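Local coordinates for protein diol-dehydratase (Roseburia inulinivorans, PDB 5I2A) that dehydrates 1,2-propanediol without vitamin B12, as a lyase of the glycyl radical enzyme family that probably works through an organic radical on its own chain, at residues Y566-L571 and A708-R713; P654-D659 and A742-A747; Y502-M507 and T675-T680. All coordinates share one frame; numbering follows the deposited sequence.

Contact 1: residues Y566-L571 and A708-R713; sequences YTIKKL and ATPDGR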
# COMPACT_ATOMS: atom_id res chain seq x y z
N TYR A 566 32.49 34.95 5.54
CA TYR A 566 33.17 36.23 5.42
C TYR A 566 34.48 36.25 6.25
O TYR A 566 35.51 36.67 5.76
CB TYR A 566 32.25 37.38 5.85
CG TYR A 566 32.87 38.74 5.61
CD1 TYR A 566 32.90 39.29 4.34
CD2 TYR A 566 33.44 39.46 6.65
CE1 TYR A 566 33.47 40.53 4.11
CE2 TYR A 566 34.01 40.70 6.44
CZ TYR A 566 34.02 41.23 5.16
OH TYR A 566 34.59 42.45 4.94
N THR A 567 34.41 35.80 7.49
CA THR A 567 35.61 35.63 8.31
C THR A 567 36.71 34.86 7.58
O THR A 567 37.87 35.29 7.51
CB THR A 567 35.28 34.89 9.60
OG1 THR A 567 34.57 35.76 10.48
CG2 THR A 567 36.57 34.39 10.29
N ILE A 568 36.33 33.73 7.00
CA ILE A 568 37.27 32.84 6.33
C ILE A 568 37.86 33.51 5.10
O ILE A 568 39.07 33.49 4.90
CB ILE A 568 36.60 31.53 5.93
CG1 ILE A 568 36.20 30.76 7.20
CG2 ILE A 568 37.52 30.68 5.05
CD1 ILE A 568 35.13 29.74 6.97
N LYS A 569 37.00 34.14 4.31
CA LYS A 569 37.43 34.83 3.10
C LYS A 569 38.40 35.97 3.42
O LYS A 569 39.45 36.07 2.80
CB LYS A 569 36.23 35.35 2.32
CG LYS A 569 36.57 35.93 0.97
CD LYS A 569 35.40 36.72 0.41
CE LYS A 569 35.55 36.95 -1.09
NZ LYS A 569 34.72 38.08 -1.56
N LYS A 570 38.05 36.80 4.40
CA LYS A 570 38.86 37.98 4.75
C LYS A 570 40.11 37.69 5.56
O LYS A 570 41.21 38.03 5.15
CB LYS A 570 38.02 38.98 5.53
CG LYS A 570 37.08 39.78 4.69
CD LYS A 570 37.80 40.52 3.59
CE LYS A 570 36.81 41.26 2.73
NZ LYS A 570 37.45 41.83 1.51
N LEU A 571 39.95 37.05 6.71
CA LEU A 571 41.07 36.89 7.64
C LEU A 571 42.00 35.73 7.30
O LEU A 571 43.17 35.78 7.66
CB LEU A 571 40.55 36.71 9.06
CG LEU A 571 39.66 37.85 9.57
CD1 LEU A 571 39.37 37.67 11.04
CD2 LEU A 571 40.35 39.18 9.30
N ALA A 708 31.53 25.91 18.05
CA ALA A 708 31.82 27.31 17.77
C ALA A 708 31.98 27.54 16.27
O ALA A 708 32.49 26.68 15.55
CB ALA A 708 33.08 27.75 18.49
N THR A 709 31.56 28.71 15.79
CA THR A 709 31.66 29.00 14.36
C THR A 709 32.48 30.26 14.09
O THR A 709 32.64 31.10 14.98
CB THR A 709 30.24 29.13 13.74
OG1 THR A 709 29.41 29.91 14.60
CG2 THR A 709 29.63 27.73 13.60
N PRO A 710 33.04 30.39 12.87
CA PRO A 710 33.95 31.48 12.53
C PRO A 710 33.32 32.87 12.53
O PRO A 710 34.06 33.85 12.38
CB PRO A 710 34.40 31.14 11.10
CG PRO A 710 34.16 29.71 10.94
CD PRO A 710 32.99 29.37 11.81
N ASP A 711 32.00 32.97 12.69
CA ASP A 711 31.33 34.26 12.84
C ASP A 711 31.61 34.83 14.23
O ASP A 711 31.35 36.01 14.48
CB ASP A 711 29.82 34.14 12.59
CG ASP A 711 29.12 33.18 13.55
OD1 ASP A 711 29.79 32.29 14.11
OD2 ASP A 711 27.89 33.29 13.72
N GLY A 712 32.15 34.00 15.12
CA GLY A 712 32.46 34.44 16.48
C GLY A 712 31.51 33.90 17.54
O GLY A 712 31.67 34.12 18.75
N ARG A 713 30.51 33.18 17.07
CA ARG A 713 29.54 32.54 17.93
C ARG A 713 30.22 31.45 18.76
O ARG A 713 30.98 30.66 18.22
CB ARG A 713 28.40 31.97 17.07
CG ARG A 713 27.32 31.25 17.81
CD ARG A 713 26.32 30.54 16.88
NE ARG A 713 25.97 29.29 17.55
CZ ARG A 713 26.72 28.20 17.47
NH1 ARG A 713 27.81 28.18 16.71
NH2 ARG A 713 26.39 27.13 18.17
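Thr567 on helix 558-574 meets Pro710 in the loop after helix 699-703, and its side chain can be followed outward atom by atom. CB already lies 3.2 Å from Pro710 O. With chi1 at -73°, OG1 is set opposite the carbonyl carbon and reaches the proline carbonyl, donating a hydrogen bond of 2.7 Å from Thr567 OG1 to Pro710 O. The C=O...donor angle is 138°, and the hydroxyl sits 39° above the carbonyl plane, not on a lone pair. The other branch borders the same oxygen: Thr567 CG2 lies 3.3 Å from Pro710 O and 4.0 Å from Pro710 CB. The next residue of the helix reaches another atom of the ring: Ile568 CD1 stands 4.1 Å from Pro710 CG. With a valine here in place of Thr567, Pro710 O would probably be left without its hydroxyl donor, and the helix and the proline carbonyl would lose their direct polar tie. Ile650 and Leu653 also pack against Thr567, and Asp711 is tied to the same helix through Asn560.

The loop is held by bonds of its own. Gly712 N bonds to Thr709 O at 2.9 Å, closing a type I beta turn. Arg713 N donates to Asp711 OD1 over 3.2 Å, from above the carboxylate plane. Pro710, the second residue of a type I turn that overlaps an Asx turn at Asp711, is what the helix meets.

Contact 2: residues P654-D659 and A742-A747; sequences PKYGND and AKLDHA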
# COMPACT_ATOMS: atom_id res chain seq x y z
N PRO A 654 32.99 43.60 9.69
CA PRO A 654 31.62 43.94 9.30
C PRO A 654 30.75 42.67 9.26
O PRO A 654 31.25 41.62 8.90
CB PRO A 654 31.77 44.56 7.91
CG PRO A 654 33.16 44.22 7.47
CD PRO A 654 33.98 44.04 8.69
N LYS A 655 29.47 42.78 9.63
CA LYS A 655 28.60 41.63 9.72
C LYS A 655 27.35 41.76 8.84
O LYS A 655 26.93 42.86 8.50
CB LYS A 655 28.17 41.40 11.17
CG LYS A 655 29.30 41.25 12.18
CD LYS A 655 30.03 39.93 12.01
CE LYS A 655 31.06 39.74 13.12
NZ LYS A 655 31.84 38.47 12.98
N TYR A 656 26.77 40.62 8.50
CA TYR A 656 25.47 40.56 7.83
C TYR A 656 24.47 41.35 8.65
O TYR A 656 24.44 41.23 9.86
CB TYR A 656 25.04 39.09 7.66
CG TYR A 656 23.64 38.84 7.13
CD1 TYR A 656 23.28 39.18 5.83
CD2 TYR A 656 22.69 38.18 7.92
CE1 TYR A 656 22.01 38.91 5.34
CE2 TYR A 656 21.42 37.89 7.43
CZ TYR A 656 21.09 38.27 6.15
OH TYR A 656 19.83 38.01 5.67
N GLY A 657 23.67 42.18 7.99
CA GLY A 657 22.65 42.95 8.68
C GLY A 657 23.00 44.42 8.85
O GLY A 657 22.34 45.15 9.60
N ASN A 658 24.03 44.86 8.15
CA ASN A 658 24.46 46.24 8.20
C ASN A 658 24.58 46.86 6.80
O ASN A 658 25.27 47.85 6.62
CB ASN A 658 25.80 46.37 8.93
CG ASN A 658 25.71 45.91 10.37
OD1 ASN A 658 25.31 46.67 11.24
ND2 ASN A 658 26.05 44.65 10.62
N ASP A 659 23.92 46.22 5.83
CA ASP A 659 23.87 46.73 4.46
C ASP A 659 25.27 46.82 3.85
O ASP A 659 25.57 47.71 3.08
CB ASP A 659 23.16 48.09 4.43
CG ASP A 659 22.62 48.45 3.05
OD1 ASP A 659 22.67 47.61 2.13
OD2 ASP A 659 22.11 49.58 2.90
N ALA A 742 16.92 41.71 2.62
CA ALA A 742 16.28 41.70 1.30
C ALA A 742 17.23 41.31 0.16
O ALA A 742 16.77 41.12 -0.94
CB ALA A 742 15.66 43.04 1.00
N LYS A 743 18.52 41.19 0.43
CA LYS A 743 19.45 40.73 -0.62
C LYS A 743 19.39 39.21 -0.84
O LYS A 743 19.90 38.70 -1.84
CB LYS A 743 20.88 41.17 -0.30
CG LYS A 743 21.05 42.70 -0.32
CD LYS A 743 22.38 43.15 0.27
CE LYS A 743 22.44 44.67 0.38
NZ LYS A 743 23.64 45.13 1.14
N LEU A 744 18.78 38.49 0.09
CA LEU A 744 18.54 37.07 -0.11
C LEU A 744 17.49 36.88 -1.20
O LEU A 744 16.65 37.76 -1.43
CB LEU A 744 18.05 36.41 1.17
CG LEU A 744 18.90 36.51 2.44
CD1 LEU A 744 18.20 35.74 3.53
CD2 LEU A 744 20.28 35.94 2.17
N ASP A 745 17.51 35.72 -1.86
CA ASP A 745 16.39 35.36 -2.73
C ASP A 745 15.29 34.70 -1.89
O ASP A 745 15.39 33.53 -1.56
CB ASP A 745 16.84 34.41 -3.84
CG ASP A 745 15.75 34.14 -4.87
OD1 ASP A 745 14.55 34.29 -4.56
OD2 ASP A 745 16.10 33.77 -6.00
N HIS A 746 14.25 35.46 -1.57
CA HIS A 746 13.18 34.92 -0.73
C HIS A 746 12.19 34.07 -1.50
O HIS A 746 11.66 33.10 -0.96
CB HIS A 746 12.43 36.05 -0.04
CG HIS A 746 13.25 36.79 0.97
ND1 HIS A 746 13.07 36.64 2.32
CD2 HIS A 746 14.26 37.68 0.81
CE1 HIS A 746 13.94 37.41 2.96
NE2 HIS A 746 14.67 38.05 2.07
N ALA A 747 11.93 34.47 -2.75
CA ALA A 747 10.89 33.83 -3.56
C ALA A 747 11.21 32.37 -3.86
O ALA A 747 10.31 31.55 -3.90
CB ALA A 747 10.69 34.60 -4.86
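The ring of Tyr656 meets Leu744 through its hydroxyl, with the two side chains crossing at about a right angle. Tyr656 OH lies 3.5 Å from Leu744 CD1 and 3.7 Å from Leu744 CG, so the branch point of the leucine is touched as well as a methyl. CG of the tyrosine is anti to the backbone N (chi1 173°), which carries the ring across to the 742-747 loop. The polar need of the hydroxyl is met by Val723 O, while Val663 and Ala667 of helix 661-678 pack on the tyrosine side chain. A second flat group, the amide of Asn658, steadies its own loop: Asn658 ND2 donates to Lys655 O at 2.9 Å with a nearly straight N-H...O angle of 177°, the acceptor lying in the amide plane.

The third, the carboxylate of Asp659, receives Lys743 at about a right angle. Lys743 NZ forms a salt bridge of 2.8 Å with Asp659 OD1, using the anti lone pair of that oxygen, and Lys743 CE follows at 3.4 Å from the same OD1. The lysine chain is extended beyond CG, which lets it span the gap between the loops. Its strongest salt-bridge partner lies beyond the two segments, Asp661, with Asp664 a third. Three carboxylates round one lysine would probably stabilise its protonated form, and the lysine is likely to ease repulsion among the acids in return.

Contact 3: residues Y502-M507 and T675-T680; sequences YNIELM and TRPLET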
# COMPACT_ATOMS: atom_id res chain seq x y z
N TYR A 502 25.12 16.89 -0.11
CA TYR A 502 25.07 15.52 0.40
C TYR A 502 24.03 15.36 1.51
O TYR A 502 23.20 14.45 1.48
CB TYR A 502 26.44 15.10 0.92
CG TYR A 502 26.47 13.68 1.46
CD1 TYR A 502 26.47 12.59 0.59
CD2 TYR A 502 26.51 13.43 2.82
CE1 TYR A 502 26.51 11.30 1.07
CE2 TYR A 502 26.55 12.13 3.31
CZ TYR A 502 26.55 11.08 2.44
OH TYR A 502 26.59 9.79 2.91
N ASN A 503 24.07 16.27 2.48
CA ASN A 503 23.18 16.15 3.63
C ASN A 503 21.75 16.59 3.34
O ASN A 503 20.82 16.07 3.94
CB ASN A 503 23.77 16.92 4.80
CG ASN A 503 24.88 16.14 5.46
OD1 ASN A 503 24.62 15.16 6.15
ND2 ASN A 503 26.13 16.53 5.20
N ILE A 504 21.57 17.50 2.40
CA ILE A 504 20.23 17.84 1.95
C ILE A 504 19.53 16.63 1.35
O ILE A 504 18.36 16.37 1.62
CB ILE A 504 20.25 18.99 0.93
CG1 ILE A 504 20.55 20.31 1.63
CG2 ILE A 504 18.92 19.09 0.19
CD1 ILE A 504 20.94 21.42 0.66
N GLU A 505 20.25 15.87 0.54
CA GLU A 505 19.65 14.72 -0.12
C GLU A 505 19.25 13.63 0.90
O GLU A 505 18.23 12.95 0.73
CB GLU A 505 20.58 14.14 -1.19
CG GLU A 505 19.95 12.96 -1.92
CD GLU A 505 20.65 12.60 -3.24
OE1 GLU A 505 21.76 13.12 -3.48
OE2 GLU A 505 20.07 11.82 -4.02
N LEU A 506 20.05 13.48 1.95
CA LEU A 506 19.69 12.57 3.03
C LEU A 506 18.42 13.03 3.77
O LEU A 506 17.63 12.20 4.22
CB LEU A 506 20.86 12.45 4.02
CG LEU A 506 22.11 11.79 3.44
CD1 LEU A 506 23.18 11.61 4.50
CD2 LEU A 506 21.75 10.45 2.81
N MET A 507 18.26 14.34 3.92
CA MET A 507 17.05 14.88 4.53
C MET A 507 15.84 14.54 3.66
O MET A 507 14.79 14.19 4.17
CB MET A 507 17.16 16.40 4.73
CG MET A 507 15.91 17.02 5.35
SD MET A 507 16.05 18.77 5.70
CE MET A 507 16.42 19.49 4.10
N THR A 675 18.60 26.48 -0.90
CA THR A 675 17.31 26.64 -1.58
C THR A 675 17.29 26.13 -3.02
O THR A 675 16.26 25.68 -3.49
CB THR A 675 16.86 28.12 -1.58
OG1 THR A 675 17.84 28.92 -2.24
CG2 THR A 675 16.66 28.62 -0.14
N ARG A 676 18.41 26.20 -3.73
CA ARG A 676 18.41 25.76 -5.12
C ARG A 676 18.39 24.24 -5.26
O ARG A 676 17.61 23.73 -6.06
CB ARG A 676 19.58 26.35 -5.88
CG ARG A 676 19.12 27.23 -7.01
CD ARG A 676 20.26 27.91 -7.71
NE ARG A 676 19.86 29.25 -8.12
CZ ARG A 676 20.68 30.29 -8.13
NH1 ARG A 676 21.95 30.13 -7.77
NH2 ARG A 676 20.24 31.47 -8.52
N PRO A 677 19.23 23.52 -4.51
CA PRO A 677 19.12 22.07 -4.64
C PRO A 677 17.73 21.55 -4.25
O PRO A 677 17.19 20.66 -4.92
CB PRO A 677 20.19 21.54 -3.67
CG PRO A 677 21.20 22.63 -3.62
CD PRO A 677 20.39 23.91 -3.67
N LEU A 678 17.15 22.12 -3.20
CA LEU A 678 15.89 21.59 -2.70
C LEU A 678 14.77 21.61 -3.75
O LEU A 678 14.01 20.65 -3.82
CB LEU A 678 15.44 22.34 -1.45
CG LEU A 678 15.94 21.66 -0.18
CD1 LEU A 678 15.73 22.60 0.99
CD2 LEU A 678 15.24 20.30 0.06
N GLU A 679 14.70 22.66 -4.57
CA GLU A 679 13.59 22.77 -5.53
C GLU A 679 13.65 21.71 -6.64
O GLU A 679 12.73 21.61 -7.43
CB GLU A 679 13.53 24.17 -6.16
CG GLU A 679 14.70 24.48 -7.10
CD GLU A 679 14.59 25.85 -7.79
OE1 GLU A 679 15.51 26.20 -8.55
OE2 GLU A 679 13.60 26.58 -7.57
N THR A 680 14.72 20.92 -6.68
CA THR A 680 14.85 19.87 -7.69
C THR A 680 14.36 18.50 -7.21
O THR A 680 14.22 17.60 -8.01
CB THR A 680 16.33 19.70 -8.17
OG1 THR A 680 17.10 19.07 -7.14
CG2 THR A 680 16.97 21.06 -8.52
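A helix-to-helix packing patch joins helix 489-521 to helix 661-678, with Ile504 set against Leu678 and Pro677. The nearest CA atoms, those of Ile504 and Leu678, are 7.4 Å apart, close enough for branched side chains to touch directly. Ile504 uses both its branches. CG2, anti to the backbone N, lies 3.9 Å from Leu678 CD2 and 4.0 Å from Leu678 CG, the two side chains meeting at a slant. The other branch ends in Ile504 CD1, which comes to 4.4 Å from Pro677 CB. A second residue, one helical turn on, adds to the leucine's surroundings: the thioether chain of Met507 runs extended and then bends at its end (chi3 59°), bringing Met507 CE to 4.3 Å from Leu678 CD2. That one leucine methyl thus touches both residues of the opposing helix.

Pro677 has no N-H to give to the preceding turn, and helix 661-678 is kinked there. Its carbonyl is gripped twice from Thr680: Pro677 O accepts from Thr680 OG1 at 2.7 Å, in the carbonyl plane, and from Thr680 N at 3.0 Å.

Beneath the patch lies a sheet: Ile504 and Met507 rest on Phe456 of strand 454-457, and Met507 and Leu678 share Pro553 of strand 548-556. Towards the dimer partner, Glu505 bonds to Gly196 of the second subunit.

How the contacts relate
Along the chain the segments run 502-507, 566-571, 654-659, 675-680, 708-713 and 742-747, and every pair of contacts interleaves. Centres of contacts 1 and 2 are about 17 Å apart, and Lys655 NZ probably hydrogen-bonds Asp711 O between them. Contact 3 lies about 24 Å from contact 1 and 22 Å from contact 2, centre to centre, and touches neither. Helix 661-678 relates all three: it provides half of contact 3, its early acids meet Lys743 of contact 2, and Glu662 pairs with Lys569 and Lys570 of segment 566-571, away from Pro710. By sequence family, contact 2 pairs the pyruvate formate lyase-like range with the glycine radical range, where Gly817 is the predicted radical site.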